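Alr4995 protein (Nostoc sp., PDB 6LRF) is a bifunctional enzyme that acts as an arginine dihydrolase, probably converting arginine to ornithine, and as an ornithine cyclodeaminase, probably turning ornithine into proline. Local coordinates at residues 136-141 / 162-167; 169-174 / 217-222; 23-28 / 256-261. All coordinates share one frame; numbering follows the deposited sequence.

Contact 1: 136-141 / 162-167; sequences YGFRSE and IDERFY
F138 lays its ring against the backbone of residues 162–164, with CZ 3.5 Å from E164 N and I162 C at the ring edge, near its plane. CG stands anti to the carbonyl carbon (chi1 -66°), which carries the ring across to the other loop while CB stays 4.3 Å from Y167 CB. The E164 side chain crosses the phenyl group at about a right angle, its CB 4.0 Å from F138 CE1, before its carboxylate leads away. R139 meets the other aromatic ring: Y167 comes over one face of the guanidinium, the two planes 46° apart, with Y167 CE2 3.6 Å from R139 NH2. A salt bridge to E118 and a hydrogen bond to I21 O hold that guanidinium, and Y167 OH is bonded to G259 O. Water 1 joins the backbones, accepting from R139 N at 2.9 Å and donating to Y167 O at 3.0 Å. With an alanine in place of F138, the 162–164 backbone would probably lose its aromatic cover and a gap would open between the loops. These loops follow the neighbouring parallel strands 132–136 and 155–160 of the mixed sheet; one leads to helix 145–152, the other to strand 173–175.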
# COMPACT_ATOMS: atom_id res chain seq x y z
N TYR B 136 -30.82 -20.48 18.46
CA TYR B 136 -29.63 -21.29 18.69
C TYR B 136 -28.45 -20.42 18.35
O TYR B 136 -28.63 -19.36 17.76
CB TYR B 136 -29.64 -22.60 17.87
CG TYR B 136 -29.44 -22.43 16.37
CD1 TYR B 136 -30.46 -21.98 15.56
CD2 TYR B 136 -28.21 -22.73 15.78
CE1 TYR B 136 -30.28 -21.83 14.19
CE2 TYR B 136 -28.01 -22.59 14.41
CZ TYR B 136 -29.05 -22.13 13.62
OH TYR B 136 -28.87 -21.98 12.25
N GLY B 137 -27.26 -20.83 18.75
CA GLY B 137 -26.06 -20.09 18.44
C GLY B 137 -25.11 -19.95 19.61
O GLY B 137 -23.91 -19.88 19.41
N PHE B 138 -25.64 -19.91 20.83
CA PHE B 138 -24.82 -19.72 22.03
C PHE B 138 -25.20 -20.63 23.18
O PHE B 138 -24.34 -21.25 23.81
CB PHE B 138 -24.91 -18.26 22.50
CG PHE B 138 -24.30 -17.28 21.54
CD1 PHE B 138 -22.92 -17.17 21.43
CD2 PHE B 138 -25.10 -16.46 20.75
CE1 PHE B 138 -22.35 -16.27 20.55
CE2 PHE B 138 -24.53 -15.57 19.87
CZ PHE B 138 -23.15 -15.47 19.77
N ARG B 139 -26.49 -20.71 23.47
CA ARG B 139 -26.94 -21.46 24.64
C ARG B 139 -27.67 -22.73 24.23
O ARG B 139 -27.18 -23.84 24.47
CB ARG B 139 -27.83 -20.57 25.52
CG ARG B 139 -27.04 -19.46 26.24
CD ARG B 139 -25.95 -20.03 27.17
NE ARG B 139 -25.29 -18.98 27.93
CZ ARG B 139 -25.78 -18.43 29.05
NH1 ARG B 139 -26.94 -18.83 29.56
NH2 ARG B 139 -25.11 -17.46 29.66
N SER B 140 -28.82 -22.59 23.58
CA SER B 140 -29.55 -23.75 23.12
C SER B 140 -28.98 -24.32 21.82
O SER B 140 -28.66 -23.58 20.91
CB SER B 140 -31.03 -23.40 22.91
OG SER B 140 -31.55 -22.81 24.09
N GLU B 141 -28.89 -25.64 21.77
CA GLU B 141 -28.43 -26.38 20.60
C GLU B 141 -29.52 -26.52 19.55
O GLU B 141 -30.70 -26.71 19.87
CB GLU B 141 -27.96 -27.77 21.00
CG GLU B 141 -26.64 -27.78 21.73
CD GLU B 141 -25.44 -27.72 20.80
OE1 GLU B 141 -25.59 -28.02 19.59
OE2 GLU B 141 -24.33 -27.39 21.29
N ILE B 162 -26.16 -14.43 16.35
CA ILE B 162 -24.77 -14.22 15.91
C ILE B 162 -24.03 -13.14 16.68
O ILE B 162 -22.84 -12.93 16.47
CB ILE B 162 -24.71 -13.83 14.43
CG1 ILE B 162 -25.53 -12.56 14.19
CG2 ILE B 162 -25.23 -14.97 13.56
CD1 ILE B 162 -25.46 -12.04 12.80
N ASP B 163 -24.73 -12.44 17.57
CA ASP B 163 -24.14 -11.38 18.39
C ASP B 163 -24.12 -11.82 19.86
O ASP B 163 -25.18 -11.97 20.49
CB ASP B 163 -24.93 -10.08 18.22
CG ASP B 163 -24.23 -8.87 18.85
OD1 ASP B 163 -23.59 -9.02 19.92
OD2 ASP B 163 -24.33 -7.76 18.28
N GLU B 164 -22.93 -12.00 20.41
CA GLU B 164 -22.77 -12.55 21.74
C GLU B 164 -23.43 -11.71 22.85
O GLU B 164 -23.73 -12.23 23.92
CB GLU B 164 -21.29 -12.74 22.04
CG GLU B 164 -21.02 -13.58 23.27
CD GLU B 164 -19.58 -13.45 23.76
OE1 GLU B 164 -18.84 -12.58 23.24
OE2 GLU B 164 -19.20 -14.22 24.68
N ARG B 165 -23.68 -10.43 22.58
CA ARG B 165 -24.39 -9.59 23.54
C ARG B 165 -25.84 -10.06 23.69
O ARG B 165 -26.41 -10.03 24.78
CB ARG B 165 -24.35 -8.13 23.12
CG ARG B 165 -22.96 -7.48 23.21
CD ARG B 165 -22.96 -6.09 22.59
NE ARG B 165 -23.26 -6.14 21.17
CZ ARG B 165 -23.75 -5.13 20.46
NH1 ARG B 165 -24.00 -3.97 21.05
NH2 ARG B 165 -23.98 -5.28 19.16
N PHE B 166 -26.42 -10.50 22.58
CA PHE B 166 -27.79 -10.96 22.57
C PHE B 166 -27.77 -12.48 22.44
O PHE B 166 -28.11 -13.05 21.38
CB PHE B 166 -28.57 -10.27 21.45
CG PHE B 166 -28.40 -8.77 21.48
CD1 PHE B 166 -29.06 -8.00 22.43
CD2 PHE B 166 -27.54 -8.13 20.59
CE1 PHE B 166 -28.89 -6.62 22.47
CE2 PHE B 166 -27.36 -6.75 20.62
CZ PHE B 166 -28.04 -5.99 21.56
N TYR B 167 -27.34 -13.09 23.54
CA TYR B 167 -27.02 -14.51 23.64
C TYR B 167 -28.26 -15.39 23.87
O TYR B 167 -28.21 -16.60 23.64
CB TYR B 167 -25.99 -14.72 24.78
CG TYR B 167 -26.51 -14.35 26.16
CD1 TYR B 167 -26.58 -13.02 26.57
CD2 TYR B 167 -26.94 -15.33 27.05
CE1 TYR B 167 -27.06 -12.69 27.84
CE2 TYR B 167 -27.42 -15.00 28.32
CZ TYR B 167 -27.48 -13.68 28.71
OH TYR B 167 -27.96 -13.35 29.97
O HOH W 1 -28.70 -19.25 22.33

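Contact 2: 169-174 / 217-222; sequences LDTCFC and ACNTVN
T171 and C172 run past N219 and C218, the CA atoms of T171 and N219 lying 5.0 Å apart and those of C172 and C218 at the same spacing. On one side a 3-10 turn at 169–171 unwinds into strand 173–174; on the other, an inverse gamma turn centred on N219 precedes strand 221–222. The two backbones are joined through water 2, which donates to T171 O and accepts from C218 N. N219 supplies the direct bond: its ND2 donates to D170 O at 2.7 Å (N-H...O angle 157°), in the plane of its own amide but from above the carbonyl plane. The same ND2 lies 3.4 Å from D170 CG, and the carboxylate stands nearly perpendicular to the amide, 88° between planes. At its other end the amide is fixed by C264 N, which bonds to OD1. C218 wedges its side chain against the chain opposite, CB 3.5 Å from F173 N and SG 3.5 Å from C172 C. C174 returns the approach: its CB lies 3.2 Å from C218 O, and a chi1 of -171° swings SG to 3.5 Å from T220 O. Each segment thus enters an outermost strand of its own three-stranded mixed sheet, 173–175 or 221–223, and their meeting here is consistent with adjoining blades of the alpha/beta propeller of the guanidino-group-modifying (GME) enzymes.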
# COMPACT_ATOMS: atom_id res chain seq x y z
N LEU B 169 -32.51 -15.57 22.84
CA LEU B 169 -33.48 -15.07 21.89
C LEU B 169 -34.32 -13.93 22.44
O LEU B 169 -34.63 -12.98 21.71
CB LEU B 169 -34.40 -16.20 21.45
CG LEU B 169 -35.38 -15.82 20.34
CD1 LEU B 169 -34.62 -15.30 19.08
CD2 LEU B 169 -36.30 -16.99 20.01
N ASP B 170 -34.68 -14.00 23.72
CA ASP B 170 -35.58 -13.01 24.32
C ASP B 170 -34.90 -11.68 24.63
O ASP B 170 -35.56 -10.75 25.11
CB ASP B 170 -36.25 -13.58 25.59
CG ASP B 170 -35.30 -13.69 26.79
OD1 ASP B 170 -34.07 -13.53 26.65
OD2 ASP B 170 -35.82 -13.95 27.92
N THR B 171 -33.60 -11.58 24.36
CA THR B 171 -32.90 -10.29 24.50
C THR B 171 -32.94 -9.46 23.21
O THR B 171 -32.54 -8.30 23.22
CB THR B 171 -31.42 -10.48 24.89
OG1 THR B 171 -30.74 -11.18 23.84
CG2 THR B 171 -31.30 -11.26 26.17
N CYS B 172 -33.44 -10.04 22.12
CA CYS B 172 -33.40 -9.36 20.82
C CYS B 172 -34.61 -9.67 19.97
O CYS B 172 -34.65 -9.34 18.78
CB CYS B 172 -32.13 -9.76 20.05
SG CYS B 172 -31.89 -11.58 19.82
N PHE B 173 -35.61 -10.31 20.57
CA PHE B 173 -36.74 -10.83 19.82
C PHE B 173 -37.96 -10.93 20.74
O PHE B 173 -37.85 -11.48 21.84
CB PHE B 173 -36.37 -12.19 19.24
CG PHE B 173 -37.34 -12.72 18.24
CD1 PHE B 173 -38.41 -13.53 18.63
CD2 PHE B 173 -37.15 -12.46 16.89
CE1 PHE B 173 -39.30 -14.04 17.70
CE2 PHE B 173 -38.04 -12.96 15.94
CZ PHE B 173 -39.12 -13.76 16.34
N CYS B 174 -39.11 -10.42 20.30
CA CYS B 174 -40.25 -10.33 21.20
C CYS B 174 -41.61 -10.29 20.48
O CYS B 174 -42.10 -9.21 20.12
CB CYS B 174 -40.11 -9.10 22.11
SG CYS B 174 -41.37 -9.04 23.47
N ALA B 217 -34.51 -3.44 25.25
CA ALA B 217 -35.87 -3.10 24.83
C ALA B 217 -36.67 -4.33 24.41
O ALA B 217 -37.89 -4.39 24.62
CB ALA B 217 -35.82 -2.08 23.68
N CYS B 218 -36.00 -5.31 23.81
CA CYS B 218 -36.68 -6.51 23.32
C CYS B 218 -37.07 -7.44 24.46
O CYS B 218 -37.96 -8.29 24.31
CB CYS B 218 -35.80 -7.25 22.33
SG CYS B 218 -35.72 -6.42 20.76
N ASN B 219 -36.40 -7.25 25.59
CA ASN B 219 -36.65 -8.02 26.81
C ASN B 219 -37.86 -7.46 27.56
O ASN B 219 -37.76 -6.98 28.68
CB ASN B 219 -35.40 -8.01 27.69
CG ASN B 219 -35.24 -9.27 28.48
OD1 ASN B 219 -35.27 -9.25 29.72
ND2 ASN B 219 -35.08 -10.40 27.77
N THR B 220 -39.01 -7.57 26.90
CA THR B 220 -40.23 -6.90 27.30
C THR B 220 -41.32 -7.88 27.67
O THR B 220 -41.53 -8.89 26.97
CB THR B 220 -40.72 -6.01 26.16
OG1 THR B 220 -39.97 -4.79 26.16
CG2 THR B 220 -42.21 -5.69 26.31
N VAL B 221 -42.01 -7.60 28.77
CA VAL B 221 -43.19 -8.37 29.17
C VAL B 221 -44.42 -7.78 28.51
O VAL B 221 -44.65 -6.57 28.57
CB VAL B 221 -43.35 -8.41 30.69
CG1 VAL B 221 -44.55 -9.24 31.08
CG2 VAL B 221 -42.09 -8.98 31.32
N ASN B 222 -45.20 -8.63 27.85
CA ASN B 222 -46.40 -8.21 27.16
C ASN B 222 -47.62 -8.76 27.88
O ASN B 222 -47.77 -9.98 28.00
CB ASN B 222 -46.38 -8.69 25.70
CG ASN B 222 -47.55 -8.15 24.87
OD1 ASN B 222 -48.05 -8.83 23.97
ND2 ASN B 222 -47.97 -6.92 25.17
O HOH W 2 -33.23 -5.74 23.34
O HOH W 3 -38.54 -11.01 24.40

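Contact 3: 23-28 / 256-261; sequences PWMEGN and LKAGGA
W24 sets its CB directly on G259, 3.5 Å from the glycine CA, and the indole beyond it approaches G259 CA and L256 O obliquely. The indole is steered there by chi1 of -62°, which places CG beside the backbone N. M25, a selenomethionine, starts from a similar first torsion but then runs fully extended, chi2 and chi3 both near 180°. Its CG passes along the A258 backbone, and its terminal CE ends 3.3 Å from A258 O and 3.7 Å from A258 CB, so that the long side chain lies alongside this residue. A258 O has a polar partner as well, N22 ND2. The backbone that receives these groups is the end of helix 253–256, closed by a Schellman motif in which G259 is the C-prime residue with positive phi. At these backbone angles a CB on G259 would collide with the carbonyl oxygen before it and sit tightly against W24 CB; the bare glycine is consistent with the close seat of the tryptophan. Residues 25–28 form a type II beta turn whose last residue, N28, faces K257. Two carbonyl oxygens come close where the segments meet, W24 O and K257 O at 2.9 Å; both are acceptors. N28 satisfies one of them: its ND2 donates to W24 O at 3.0 Å, lying in the carbonyl plane and with the oxygen in the plane of its amide. K257 O is approached by M25 CA at 3.4 Å in a CA-H...O contact. The K257 side chain crosses that of N28 at about a right angle, its CB 4.1 Å from N28 ND2, then extends away to a salt bridge with E254 and a hydrogen bond to K31 O. Past the contact the W24 indole meets F216 and stacks edge-to-face with W479 of a second subunit.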
# COMPACT_ATOMS: atom_id res chain seq x y z
N PRO B 23 -21.31 -11.96 28.37
CA PRO B 23 -20.49 -10.73 28.31
C PRO B 23 -20.98 -9.58 29.19
O PRO B 23 -20.16 -8.76 29.61
CB PRO B 23 -20.55 -10.33 26.83
CG PRO B 23 -21.76 -11.03 26.28
CD PRO B 23 -21.81 -12.33 27.03
N TRP B 24 -22.28 -9.50 29.47
CA TRP B 24 -22.80 -8.42 30.31
C TRP B 24 -22.35 -8.54 31.77
O TRP B 24 -22.42 -7.58 32.53
CB TRP B 24 -24.32 -8.40 30.25
CG TRP B 24 -24.88 -8.14 28.90
CD1 TRP B 24 -25.21 -9.07 27.96
CD2 TRP B 24 -25.20 -6.86 28.33
NE1 TRP B 24 -25.71 -8.45 26.84
CE2 TRP B 24 -25.71 -7.10 27.04
CE3 TRP B 24 -25.09 -5.54 28.79
CZ2 TRP B 24 -26.13 -6.06 26.20
CZ3 TRP B 24 -25.50 -4.51 27.95
CH2 TRP B 24 -26.01 -4.78 26.67
N MSE B 25 -21.90 -9.74 32.15
CA MSE B 25 -21.43 -10.01 33.52
C MSE B 25 -19.98 -9.61 33.73
O MSE B 25 -19.48 -9.64 34.85
CB MSE B 25 -21.57 -11.49 33.87
CG MSE B 25 -22.98 -11.92 34.28
SE MSE B 25 -23.07 -13.83 34.74
CE MSE B 25 -25.00 -13.97 35.11
N GLU B 26 -19.29 -9.27 32.65
CA GLU B 26 -17.87 -8.97 32.71
C GLU B 26 -17.59 -7.78 33.63
O GLU B 26 -18.26 -6.74 33.54
CB GLU B 26 -17.34 -8.70 31.30
CG GLU B 26 -16.34 -9.74 30.81
CD GLU B 26 -15.13 -9.84 31.72
OE1 GLU B 26 -14.52 -8.78 32.01
OE2 GLU B 26 -14.80 -10.97 32.15
N GLY B 27 -16.63 -7.95 34.54
CA GLY B 27 -16.24 -6.89 35.46
C GLY B 27 -17.35 -6.42 36.40
O GLY B 27 -17.33 -5.28 36.88
N ASN B 28 -18.32 -7.29 36.65
CA ASN B 28 -19.42 -6.95 37.55
C ASN B 28 -19.47 -7.87 38.77
O ASN B 28 -20.37 -7.75 39.59
CB ASN B 28 -20.76 -7.01 36.82
CG ASN B 28 -21.07 -5.74 36.06
OD1 ASN B 28 -20.91 -4.63 36.58
ND2 ASN B 28 -21.53 -5.89 34.83
N LEU B 256 -29.50 -5.81 34.60
CA LEU B 256 -28.76 -5.66 33.34
C LEU B 256 -27.29 -6.01 33.57
O LEU B 256 -26.58 -6.32 32.62
CB LEU B 256 -28.88 -4.24 32.78
CG LEU B 256 -29.79 -4.04 31.55
CD1 LEU B 256 -31.26 -4.04 31.96
CD2 LEU B 256 -29.44 -2.78 30.77
N LYS B 257 -26.85 -5.97 34.83
CA LYS B 257 -25.48 -6.35 35.20
C LYS B 257 -25.20 -7.84 35.06
O LYS B 257 -24.05 -8.24 34.88
CB LYS B 257 -25.19 -5.93 36.65
CG LYS B 257 -25.22 -4.43 36.90
CD LYS B 257 -24.85 -4.15 38.35
CE LYS B 257 -24.80 -2.66 38.64
NZ LYS B 257 -24.22 -2.39 39.98
N ALA B 258 -26.25 -8.66 35.17
CA ALA B 258 -26.10 -10.10 34.97
C ALA B 258 -26.55 -10.52 33.57
O ALA B 258 -26.51 -11.69 33.22
CB ALA B 258 -26.88 -10.87 36.02
N GLY B 259 -27.00 -9.54 32.79
CA GLY B 259 -27.37 -9.78 31.41
C GLY B 259 -28.84 -10.12 31.19
O GLY B 259 -29.18 -10.77 30.20
N GLY B 260 -29.70 -9.67 32.11
CA GLY B 260 -31.14 -9.88 31.97
C GLY B 260 -31.97 -8.68 32.37
O GLY B 260 -31.50 -7.79 33.07
N ALA B 261 -33.22 -8.63 31.91
CA ALA B 261 -34.12 -7.54 32.30
C ALA B 261 -35.53 -8.07 32.55
O ALA B 261 -35.70 -9.16 33.10
CB ALA B 261 -34.14 -6.43 31.24

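In the fold
The three contacts lie close together within the dimethylarginine dimethylhydrolase-like region, probably the dihydrolase part of the chain, their centres about 14 Å (1 and 2), 15 Å (1 and 3) and 16 Å (2 and 3) apart. Contact 3 joins segments whose closest ends are 228 residues apart, and contacts 1 and 2 lie in turn within that span. Segment 162–167 touches both others: R165 O and W24 NE1, 2.7 Å apart, probably form a hydrogen bond to contact 3, while F166 CA packs 3.2 Å from T171 OG1 of contact 2. N219 OD1 reaches A261 N at 3.1 Å, a weak bond between contacts 2 and 3. No bound substrate marks a pocket among them.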